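Sortase B (Listeria monocytogenes serovar 1/2a, PDB 5JCV) cleaves the C-terminal sorting signal of surface proteins, holds them as a thioester-linked intermediate and then attaches them covalently to the cell wall. Local coordinates at residues R85-L88 / F92-A95; W17-I20 / I25-P28; L64-I69 / T133-Y138; N11-G16 / D36-H41. One frame throughout, in Å; residues are numbered along the deposited sequence. Where two conformers were deposited one is given.

Overall arrangement
The chain is the sortase part of a longer membrane protein, with a helix at its N terminus, and its core is the family's beta-barrel. Contacts 4 and 2 come first in sequence and share strand 14-19. Their centres are 14 Å apart, they meet through Pro-28 and Met-14, and both touch the second subunit. Contact 1 then joins a 3-10 turn to helix 90-95 and reaches contact 2 through Tyr-87 and Ile-20. Contact 3 brackets contact 1 in sequence and sets helix 132-145 against strand 67-72, about 23 Å from contact 2 between centres and on the opposite side of the chain's centre. Contact 2 is part of the barrel wall; the others attach helices or turns to it.

Contact 1 (R85-L88 / F92-A95); sequences RKYL and FLVA
Phe-92 carries its CG anti to the backbone N (chi1 -168°), whereas Tyr-87 has CG anti to the carbonyl carbon (chi1 -77°), and these two choices bring the rings into a T-shaped pair. The planes stand at 87° and the centroids are 5.2 Å apart; Phe-92 is the edge and Tyr-87 the face. The rim of Phe-92 comes down on the far end of the tyrosine ring, CE2 of Phe-92 lying 3.8 Å from CZ of Tyr-87. Lys-86 treats the phenylalanine differently, from above. Its CB sits almost over the middle of the Phe-92 ring, 3.9 Å from the centroid in a CH-pi contact, and the chain, extended as far as CE, runs across the same face to the CE1-CZ rim, where CD of Lys-86 is 3.8 Å from CE1 of Phe-92. The carbonyl O of Lys-86 also packs against CB of Phe-92 at 3.4 Å. Leu-93, next along the helix, takes the edge of the tyrosine, with its CD1 at 3.7 Å from CD1 of Tyr-87. No hydrogen bond joins the two segments; the hydroxyl of Tyr-87 is instead bonded to the backbone O of His-96. The small unit of 3-10 turn and helix 90-95 lies on the sheet through Tyr-87, which packs on Ile-112 and Val-115 of strand 107-118 and on Ile-179 of strand 176-182, while Leu-93 also reaches Ile-112.

Contact 2 (W17-I20 / I25-P28); sequences WLTI and IDYP
The indole of Trp-17 has one face laid over the backbone of the partner strand: the carbonyl O of Tyr-27 is 3.4 Å from CD2 of Trp-17, and Pro-28 lies over the same face, its CD 3.9 Å from the centroid of the six-membered ring of Trp-17, a CH-pi contact. At the indole edge the carboxylate of Asp-26 stands almost perpendicular to the ring plane. CG of Asp-26 is anti to the backbone N (chi1 -173°), which carries OD1 across to Trp-17 and Thr-19. NE1 of Trp-17 donates in its own plane to OD1 of Asp-26 over 2.7 Å, meeting that oxygen nearly along its C-O axis. A second donor grips the same atom: OG1 of Thr-19 reaches OD1 of Asp-26 at 3.0 Å from above the carboxylate plane. Two bonds to one oxygen should limit the rotation of the carboxylate and would probably favour its charged form. On the other side of the sheet, CD2 of Leu-18 packs against CG2 of Ile-25 at 3.7 Å. The backbones pair through Leu-18 and Tyr-27, N to O at 2.9 Å in both directions, and through N of Ile-20 to O of Ile-25 at 2.8 Å. Gln-8 of the second subunit packs on the face bearing Trp-17, Thr-19 and Asp-26. This is an antiparallel beta hairpin, strands 14-19 and 26-30, and it supplies two neighbouring strands of the beta-barrel that defines sortases.

Contact 3 (L64-I69 / T133-Y138); sequences LDKNTI and TDFEDY
Lys-66 lays its side chain across one face of the Phe-135 ring, and each atom can be followed in turn. CB sits over the face, 3.8 Å from the ring centroid in a CH-pi contact and toward the rim that carries CE1. The chain then bends at chi2 (-69°), which turns it across the ring rather than straight away from it: CG of Lys-66 is 4.1 Å from CG of Phe-135, and CD of Lys-66 comes to 3.7 Å from CD2 of Phe-135. CE of Lys-66 stays by the same rim atom, CD2 of Phe-135, at 3.9 Å. NZ passes on beyond the ring to hydrogen bonds with the carbonyl oxygens of Gly-156 and Asp-158. The backbone O of Lys-66 adds a contact with CZ of Phe-135 at 3.7 Å. One turn further along helix 132-145, Tyr-138 brings its hydroxyl end to the side chain of Asn-67, which it meets at about a right angle. That hydroxyl is hydrogen-bonded to O of Tyr-124 and to Gln-180. Phe-129 lies edge-to-face with both Phe-135 and Tyr-138; the aromatic side chains of the helix and Phe-129 pack against Lys-66, just before strand 67-72, and Asn-67 at its start. The lysine thus uses its methylenes against the Phe-135 face while its NZ is held by two carbonyl oxygens, which probably fixes the course of the chain over the ring.

Contact 4 (N11-G16 / D36-H41); sequences NKDMVG and DYYLHH
Asp-13 and Tyr-38 carry this contact alone, and what joins them is close approach rather than a bond. Both hold CG anti to the carbonyl carbon (chi1 -65° in Asp-13, -76° in Tyr-38), which turns the two side chains toward each other. OH of Tyr-38 rests over the flat face of the carboxylate, 3.0 Å from CG of Asp-13. That is why the angle to OD2 of Asp-13, also 3.0 Å from OH of Tyr-38, is poor for a hydrogen bond. The side chains meet at about a right angle, the carboxylate and ring planes 66° apart. The hydroxyl is hydrogen-bonded with ND2 of Asn-45.

Ring contacts shape the 36-41 side. Tyr-37 sets an edge, at CD2, over the centre of the Tyr-38 ring, while the His-41 ring lies over a face of Tyr-37.

True hydrogen bonds hold the short, weakly bonded helix 37-40 together. ND1 of His-41 donates to O of Tyr-37 at 2.8 Å, nearly straight, and N of His-40 reaches O of Tyr-37 at 3.0 Å from the other face of its plane.

Asp-13 and Tyr-38 both pack on Leu-30, so strand 26-30 bridges helix 4-13 and helix 37-40. Just beyond, Val-15 and Gly-16 both face Ile-29 in a classic beta bulge as strand 14-19 begins, and the selenomethionine Met-14 packs on Asn-11 of the second subunit.

Contact 1 (R85-L88 / F92-A95)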
# COMPACT_ATOMS: atom_id res chain seq x y z
N ARG A 85 -6.82 7.96 -25.88
CA ARG A 85 -7.46 8.16 -27.18
C ARG A 85 -7.22 7.00 -28.16
O ARG A 85 -7.94 6.84 -29.16
CB ARG A 85 -6.98 9.48 -27.79
CG ARG A 85 -5.52 9.35 -28.25
CD ARG A 85 -4.94 10.58 -28.95
NE ARG A 85 -3.55 10.37 -29.31
CZ ARG A 85 -2.80 11.27 -29.97
NH1 ARG A 85 -3.32 12.44 -30.36
NH2 ARG A 85 -1.54 10.97 -30.25
N LYS A 86 -6.21 6.17 -27.90
CA LYS A 86 -6.01 4.99 -28.77
C LYS A 86 -7.24 4.06 -28.79
O LYS A 86 -7.51 3.35 -29.79
CB LYS A 86 -4.80 4.19 -28.35
CG LYS A 86 -3.44 4.89 -28.51
CD LYS A 86 -2.34 3.99 -27.94
CE LYS A 86 -0.95 4.53 -28.20
NZ LYS A 86 -0.45 4.13 -29.55
N TYR A 87 -8.00 4.07 -27.71
CA TYR A 87 -9.22 3.31 -27.65
C TYR A 87 -10.34 3.77 -28.60
O TYR A 87 -11.34 3.08 -28.68
CB TYR A 87 -9.71 3.21 -26.17
CG TYR A 87 -8.92 2.19 -25.39
CD1 TYR A 87 -9.14 0.86 -25.58
CD2 TYR A 87 -7.94 2.56 -24.47
CE1 TYR A 87 -8.42 -0.11 -24.91
CE2 TYR A 87 -7.18 1.59 -23.79
CZ TYR A 87 -7.43 0.24 -24.03
OH TYR A 87 -6.75 -0.80 -23.37
N LEU A 88 -10.21 4.90 -29.30
CA LEU A 88 -11.18 5.28 -30.35
C LEU A 88 -10.91 4.55 -31.67
O LEU A 88 -11.75 4.55 -32.56
CB LEU A 88 -11.11 6.78 -30.65
CG LEU A 88 -11.48 7.75 -29.53
CD1 LEU A 88 -11.17 9.18 -29.96
CD2 LEU A 88 -12.95 7.57 -29.16
N PHE A 92 -7.12 -1.13 -31.97
CA PHE A 92 -6.44 -1.12 -30.67
C PHE A 92 -7.28 -1.75 -29.56
O PHE A 92 -6.75 -2.48 -28.71
CB PHE A 92 -6.03 0.28 -30.28
CG PHE A 92 -5.10 0.31 -29.10
CD1 PHE A 92 -3.71 0.24 -29.28
CD2 PHE A 92 -5.61 0.35 -27.79
CE1 PHE A 92 -2.86 0.26 -28.18
CE2 PHE A 92 -4.76 0.36 -26.71
CZ PHE A 92 -3.39 0.33 -26.90
N LEU A 93 -8.57 -1.47 -29.54
CA LEU A 93 -9.43 -1.95 -28.48
C LEU A 93 -9.57 -3.47 -28.53
O LEU A 93 -9.50 -4.14 -27.50
CB LEU A 93 -10.82 -1.30 -28.56
CG LEU A 93 -11.91 -1.97 -27.72
CD1 LEU A 93 -11.68 -1.77 -26.24
CD2 LEU A 93 -13.28 -1.45 -28.11
N VAL A 94 -9.76 -4.00 -29.73
CA VAL A 94 -9.88 -5.45 -29.88
C VAL A 94 -8.60 -6.13 -29.38
O VAL A 94 -8.65 -7.11 -28.63
CB VAL A 94 -10.16 -5.84 -31.35
CG1 VAL A 94 -10.07 -7.37 -31.53
CG2 VAL A 94 -11.52 -5.33 -31.79
N ALA A 95 -7.47 -5.61 -29.80
CA ALA A 95 -6.19 -6.10 -29.32
C ALA A 95 -5.89 -5.75 -27.83
O ALA A 95 -4.94 -6.26 -27.26
CB ALA A 95 -5.08 -5.58 -30.23

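Contact 2 (W17-I20 / I25-P28)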
# COMPACT_ATOMS: atom_id res chain seq x y z
N TRP A 17 -0.69 1.50 -8.95
CA TRP A 17 0.06 1.48 -10.21
C TRP A 17 -0.91 1.18 -11.35
O TRP A 17 -1.91 0.47 -11.15
CB TRP A 17 1.19 0.44 -10.22
CG TRP A 17 2.16 0.76 -11.27
CD1 TRP A 17 2.08 0.43 -12.57
CD2 TRP A 17 3.35 1.54 -11.14
NE1 TRP A 17 3.15 0.93 -13.26
CE2 TRP A 17 3.92 1.65 -12.40
CE3 TRP A 17 3.98 2.16 -10.05
CZ2 TRP A 17 5.11 2.34 -12.62
CZ3 TRP A 17 5.15 2.87 -10.27
CH2 TRP A 17 5.71 2.95 -11.55
N LEU A 18 -0.64 1.74 -12.53
CA LEU A 18 -1.49 1.53 -13.71
C LEU A 18 -0.63 1.18 -14.92
O LEU A 18 0.40 1.83 -15.20
CB LEU A 18 -2.28 2.84 -13.98
CG LEU A 18 -3.25 2.78 -15.17
CD1 LEU A 18 -4.36 1.77 -14.97
CD2 LEU A 18 -3.88 4.13 -15.45
N THR A 19 -1.03 0.20 -15.69
CA THR A 19 -0.25 -0.14 -16.87
C THR A 19 -1.21 -0.52 -17.98
O THR A 19 -2.13 -1.34 -17.77
CB THR A 19 0.72 -1.36 -16.63
OG1 THR A 19 1.76 -0.96 -15.73
CG2 THR A 19 1.39 -1.78 -17.93
N ILE A 20 -1.00 0.08 -19.15
CA ILE A 20 -1.70 -0.39 -20.33
C ILE A 20 -0.63 -0.70 -21.39
O ILE A 20 0.17 0.16 -21.76
CB ILE A 20 -2.71 0.64 -20.87
CG1 ILE A 20 -3.68 1.07 -19.79
CG2 ILE A 20 -3.45 0.06 -22.09
CD1 ILE A 20 -4.62 2.16 -20.28
N ILE A 25 1.34 4.52 -20.83
CA ILE A 25 0.65 4.54 -19.52
C ILE A 25 1.17 3.36 -18.68
O ILE A 25 0.78 2.20 -18.88
CB ILE A 25 -0.87 4.44 -19.64
CG1 ILE A 25 -1.38 5.66 -20.38
CG2 ILE A 25 -1.49 4.38 -18.23
CD1 ILE A 25 -2.81 5.54 -20.86
N ASP A 26 2.13 3.68 -17.83
CA ASP A 26 2.81 2.72 -16.98
C ASP A 26 3.31 3.58 -15.84
O ASP A 26 4.44 4.03 -15.85
CB ASP A 26 3.96 2.07 -17.73
CG ASP A 26 4.62 0.91 -16.93
OD1 ASP A 26 4.25 0.63 -15.75
OD2 ASP A 26 5.50 0.27 -17.52
N TYR A 27 2.41 3.93 -14.91
CA TYR A 27 2.66 5.01 -14.02
C TYR A 27 2.19 4.68 -12.61
O TYR A 27 1.27 3.86 -12.42
CB TYR A 27 1.93 6.27 -14.49
CG TYR A 27 2.40 6.94 -15.78
CD1 TYR A 27 3.69 7.45 -15.89
CD2 TYR A 27 1.52 7.15 -16.85
CE1 TYR A 27 4.11 8.09 -17.05
CE2 TYR A 27 1.93 7.78 -18.01
CZ TYR A 27 3.22 8.27 -18.11
OH TYR A 27 3.65 8.89 -19.27
N PRO A 28 2.83 5.32 -11.61
CA PRO A 28 2.32 5.29 -10.27
C PRO A 28 1.03 6.09 -10.20
O PRO A 28 0.85 7.08 -10.95
CB PRO A 28 3.43 5.97 -9.47
CG PRO A 28 4.02 6.94 -10.44
CD PRO A 28 4.07 6.11 -11.69

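Contact 3 (L64-I69 / T133-Y138)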
# COMPACT_ATOMS: atom_id res chain seq x y z
N LEU A 64 -16.00 -1.55 -1.77
CA LEU A 64 -17.35 -1.03 -1.80
C LEU A 64 -17.55 0.04 -2.87
O LEU A 64 -18.66 0.19 -3.37
CB LEU A 64 -17.78 -0.50 -0.41
CG LEU A 64 -18.31 -1.52 0.64
CD1 LEU A 64 -17.30 -2.60 0.92
CD2 LEU A 64 -18.69 -0.83 1.94
N ASP A 65 -16.51 0.82 -3.18
CA ASP A 65 -16.64 1.88 -4.23
C ASP A 65 -17.09 1.24 -5.51
O ASP A 65 -16.39 0.34 -6.04
CB ASP A 65 -15.32 2.57 -4.48
CG ASP A 65 -14.91 3.46 -3.34
OD1 ASP A 65 -15.78 3.73 -2.52
OD2 ASP A 65 -13.72 3.83 -3.24
N LYS A 66 -18.27 1.64 -5.98
CA LYS A 66 -18.79 1.06 -7.21
C LYS A 66 -17.97 1.58 -8.39
O LYS A 66 -17.77 0.85 -9.34
CB LYS A 66 -20.31 1.31 -7.39
CG LYS A 66 -21.26 0.40 -6.56
CD LYS A 66 -21.28 -1.09 -7.02
CE LYS A 66 -22.60 -1.80 -6.62
NZ LYS A 66 -22.72 -3.20 -7.13
N ASN A 67 -17.47 2.82 -8.31
CA ASN A 67 -16.78 3.49 -9.43
C ASN A 67 -15.58 4.28 -8.94
O ASN A 67 -15.72 5.33 -8.33
CB ASN A 67 -17.75 4.40 -10.20
CG ASN A 67 -17.09 5.15 -11.41
OD1 ASN A 67 -17.54 6.25 -11.82
ND2 ASN A 67 -16.04 4.59 -11.96
N THR A 68 -14.41 3.74 -9.20
CA THR A 68 -13.16 4.31 -8.83
C THR A 68 -12.60 5.05 -10.07
O THR A 68 -12.48 4.45 -11.17
CB THR A 68 -12.19 3.16 -8.45
OG1 THR A 68 -12.75 2.36 -7.39
CG2 THR A 68 -10.85 3.69 -8.05
N ILE A 69 -12.25 6.32 -9.90
CA ILE A 69 -11.83 7.17 -11.02
C ILE A 69 -10.38 7.58 -10.89
O ILE A 69 -9.92 8.05 -9.83
CB ILE A 69 -12.72 8.42 -11.15
CG1 ILE A 69 -14.20 8.02 -11.32
CG2 ILE A 69 -12.32 9.30 -12.34
CD1 ILE A 69 -15.13 9.08 -10.79
N THR A 133 -29.88 -0.42 -7.53
CA THR A 133 -30.65 -0.02 -8.71
C THR A 133 -30.12 1.27 -9.34
O THR A 133 -30.28 1.50 -10.54
CB THR A 133 -32.15 0.16 -8.37
OG1 THR A 133 -32.30 1.19 -7.38
CG2 THR A 133 -32.75 -1.15 -7.85
N ASP A 134 -29.48 2.13 -8.53
CA ASP A 134 -28.93 3.39 -9.04
C ASP A 134 -27.69 3.14 -9.91
O ASP A 134 -27.50 3.80 -10.91
CB ASP A 134 -28.59 4.34 -7.90
CG ASP A 134 -29.82 4.74 -7.09
OD1 ASP A 134 -30.95 4.73 -7.65
OD2 ASP A 134 -29.67 5.04 -5.90
N PHE A 135 -26.88 2.16 -9.52
CA PHE A 135 -25.73 1.79 -10.30
C PHE A 135 -26.08 1.10 -11.62
O PHE A 135 -25.31 1.17 -12.58
CB PHE A 135 -24.83 0.91 -9.46
CG PHE A 135 -23.47 0.74 -10.04
CD1 PHE A 135 -22.70 1.86 -10.36
CD2 PHE A 135 -22.95 -0.54 -10.28
CE1 PHE A 135 -21.45 1.70 -10.90
CE2 PHE A 135 -21.69 -0.70 -10.82
CZ PHE A 135 -20.94 0.42 -11.12
N GLU A 136 -27.24 0.44 -11.67
CA GLU A 136 -27.69 -0.18 -12.92
C GLU A 136 -28.21 0.87 -13.91
O GLU A 136 -28.07 0.68 -15.12
CB GLU A 136 -28.72 -1.29 -12.64
CG GLU A 136 -29.45 -1.88 -13.85
CD GLU A 136 -28.56 -2.51 -14.94
OE1 GLU A 136 -27.34 -2.75 -14.74
OE2 GLU A 136 -29.12 -2.80 -16.02
N ASP A 137 -28.80 1.96 -13.39
CA ASP A 137 -29.21 3.11 -14.21
C ASP A 137 -27.95 3.79 -14.78
O ASP A 137 -27.91 4.16 -15.96
CB ASP A 137 -29.98 4.18 -13.40
CG ASP A 137 -31.14 3.61 -12.58
OD1 ASP A 137 -31.72 2.56 -12.94
OD2 ASP A 137 -31.49 4.24 -11.57
N TYR A 138 -26.94 3.97 -13.92
CA TYR A 138 -25.63 4.49 -14.32
C TYR A 138 -25.03 3.67 -15.46
O TYR A 138 -24.60 4.22 -16.48
CB TYR A 138 -24.70 4.57 -13.10
CG TYR A 138 -23.31 5.03 -13.41
CD1 TYR A 138 -22.92 6.35 -13.22
CD2 TYR A 138 -22.36 4.15 -13.87
CE1 TYR A 138 -21.64 6.77 -13.51
CE2 TYR A 138 -21.08 4.55 -14.15
CZ TYR A 138 -20.71 5.86 -13.99
OH TYR A 138 -19.40 6.21 -14.31

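Contact 4 (N11-G16 / D36-H41)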
# COMPACT_ATOMS: atom_id res chain seq x y z
N ASN A 11 5.56 7.16 0.10
CA ASN A 11 4.87 5.95 0.55
C ASN A 11 3.44 6.18 1.01
O ASN A 11 2.62 5.30 0.96
CB ASN A 11 5.65 5.30 1.70
CG ASN A 11 4.97 4.07 2.23
OD1 ASN A 11 4.44 4.07 3.33
ND2 ASN A 11 5.01 2.97 1.44
N LYS A 12 3.15 7.36 1.50
CA LYS A 12 1.75 7.72 1.75
C LYS A 12 1.00 8.18 0.46
O LYS A 12 -0.18 7.90 0.27
CB LYS A 12 1.72 8.86 2.76
CG LYS A 12 0.33 9.25 3.25
CD LYS A 12 0.39 10.36 4.29
CE LYS A 12 0.75 11.68 3.65
NZ LYS A 12 0.87 12.75 4.69
N ASP A 13 1.70 8.91 -0.41
CA ASP A 13 1.09 9.54 -1.59
C ASP A 13 0.77 8.53 -2.68
O ASP A 13 -0.28 8.64 -3.31
CB ASP A 13 2.04 10.58 -2.16
CG ASP A 13 2.28 11.75 -1.23
OD1 ASP A 13 1.52 11.94 -0.26
OD2 ASP A 13 3.24 12.50 -1.46
N MSE A 14 1.66 7.54 -2.90
CA MSE A 14 1.49 6.57 -4.02
C MSE A 14 0.63 5.46 -3.54
O MSE A 14 0.98 4.79 -2.62
CB MSE A 14 2.84 6.12 -4.60
CG MSE A 14 2.86 4.80 -5.39
SE MSE A 14 4.66 4.67 -6.21
CE MSE A 14 5.68 4.21 -4.57
N VAL A 15 -0.52 5.28 -4.18
CA VAL A 15 -1.64 4.45 -3.70
C VAL A 15 -1.90 3.28 -4.67
O VAL A 15 -2.88 2.52 -4.54
CB VAL A 15 -2.86 5.40 -3.59
CG1 VAL A 15 -4.20 4.76 -3.94
CG2 VAL A 15 -2.90 6.03 -2.19
N GLY A 16 -1.01 3.11 -5.66
CA GLY A 16 -1.25 2.13 -6.70
C GLY A 16 -0.36 2.28 -7.92
O GLY A 16 0.58 3.08 -7.94
N ASP A 36 -7.07 18.16 -7.19
CA ASP A 36 -6.30 19.27 -7.76
C ASP A 36 -4.75 19.17 -7.58
O ASP A 36 -4.00 19.48 -8.51
CB ASP A 36 -6.85 20.58 -7.18
CG ASP A 36 -6.43 21.76 -7.97
OD1 ASP A 36 -7.16 22.14 -8.93
OD2 ASP A 36 -5.34 22.29 -7.65
N TYR A 37 -4.27 18.77 -6.41
CA TYR A 37 -2.84 18.84 -6.14
C TYR A 37 -2.03 18.13 -7.25
O TYR A 37 -1.04 18.64 -7.77
CB TYR A 37 -2.53 18.26 -4.74
CG TYR A 37 -1.07 18.33 -4.32
CD1 TYR A 37 -0.53 19.45 -3.65
CD2 TYR A 37 -0.22 17.28 -4.60
CE1 TYR A 37 0.83 19.49 -3.30
CE2 TYR A 37 1.12 17.32 -4.27
CZ TYR A 37 1.64 18.41 -3.63
OH TYR A 37 2.98 18.36 -3.33
N TYR A 38 -2.49 16.95 -7.66
CA TYR A 38 -1.69 16.15 -8.58
C TYR A 38 -1.93 16.47 -10.04
O TYR A 38 -1.34 15.85 -10.91
CB TYR A 38 -1.81 14.67 -8.22
CG TYR A 38 -0.96 14.32 -6.99
CD1 TYR A 38 0.43 14.45 -7.02
CD2 TYR A 38 -1.54 13.88 -5.81
CE1 TYR A 38 1.22 14.14 -5.92
CE2 TYR A 38 -0.76 13.56 -4.69
CZ TYR A 38 0.62 13.70 -4.75
OH TYR A 38 1.41 13.40 -3.64
N LEU A 39 -2.75 17.48 -10.32
CA LEU A 39 -2.68 18.12 -11.61
C LEU A 39 -1.40 18.93 -11.78
O LEU A 39 -0.98 19.21 -12.90
CB LEU A 39 -3.91 19.01 -11.84
CG LEU A 39 -5.27 18.37 -12.06
CD1 LEU A 39 -6.35 19.42 -12.12
CD2 LEU A 39 -5.26 17.59 -13.35
N HIS A 40 -0.80 19.37 -10.68
CA HIS A 40 0.29 20.34 -10.79
C HIS A 40 1.61 19.90 -10.17
O HIS A 40 2.58 20.65 -10.21
CB HIS A 40 -0.15 21.65 -10.17
CG HIS A 40 -1.52 22.10 -10.60
ND1 HIS A 40 -1.84 22.36 -11.92
CD2 HIS A 40 -2.64 22.36 -9.89
CE1 HIS A 40 -3.10 22.74 -12.01
NE2 HIS A 40 -3.61 22.75 -10.79
N HIS A 41 1.66 18.67 -9.63
CA HIS A 41 2.85 18.16 -8.97
C HIS A 41 3.15 16.74 -9.44
O HIS A 41 2.25 15.93 -9.69
CB HIS A 41 2.66 18.16 -7.45
CG HIS A 41 2.39 19.52 -6.87
ND1 HIS A 41 1.14 20.09 -6.86
CD2 HIS A 41 3.22 20.42 -6.29
CE1 HIS A 41 1.20 21.29 -6.31
NE2 HIS A 41 2.46 21.52 -5.97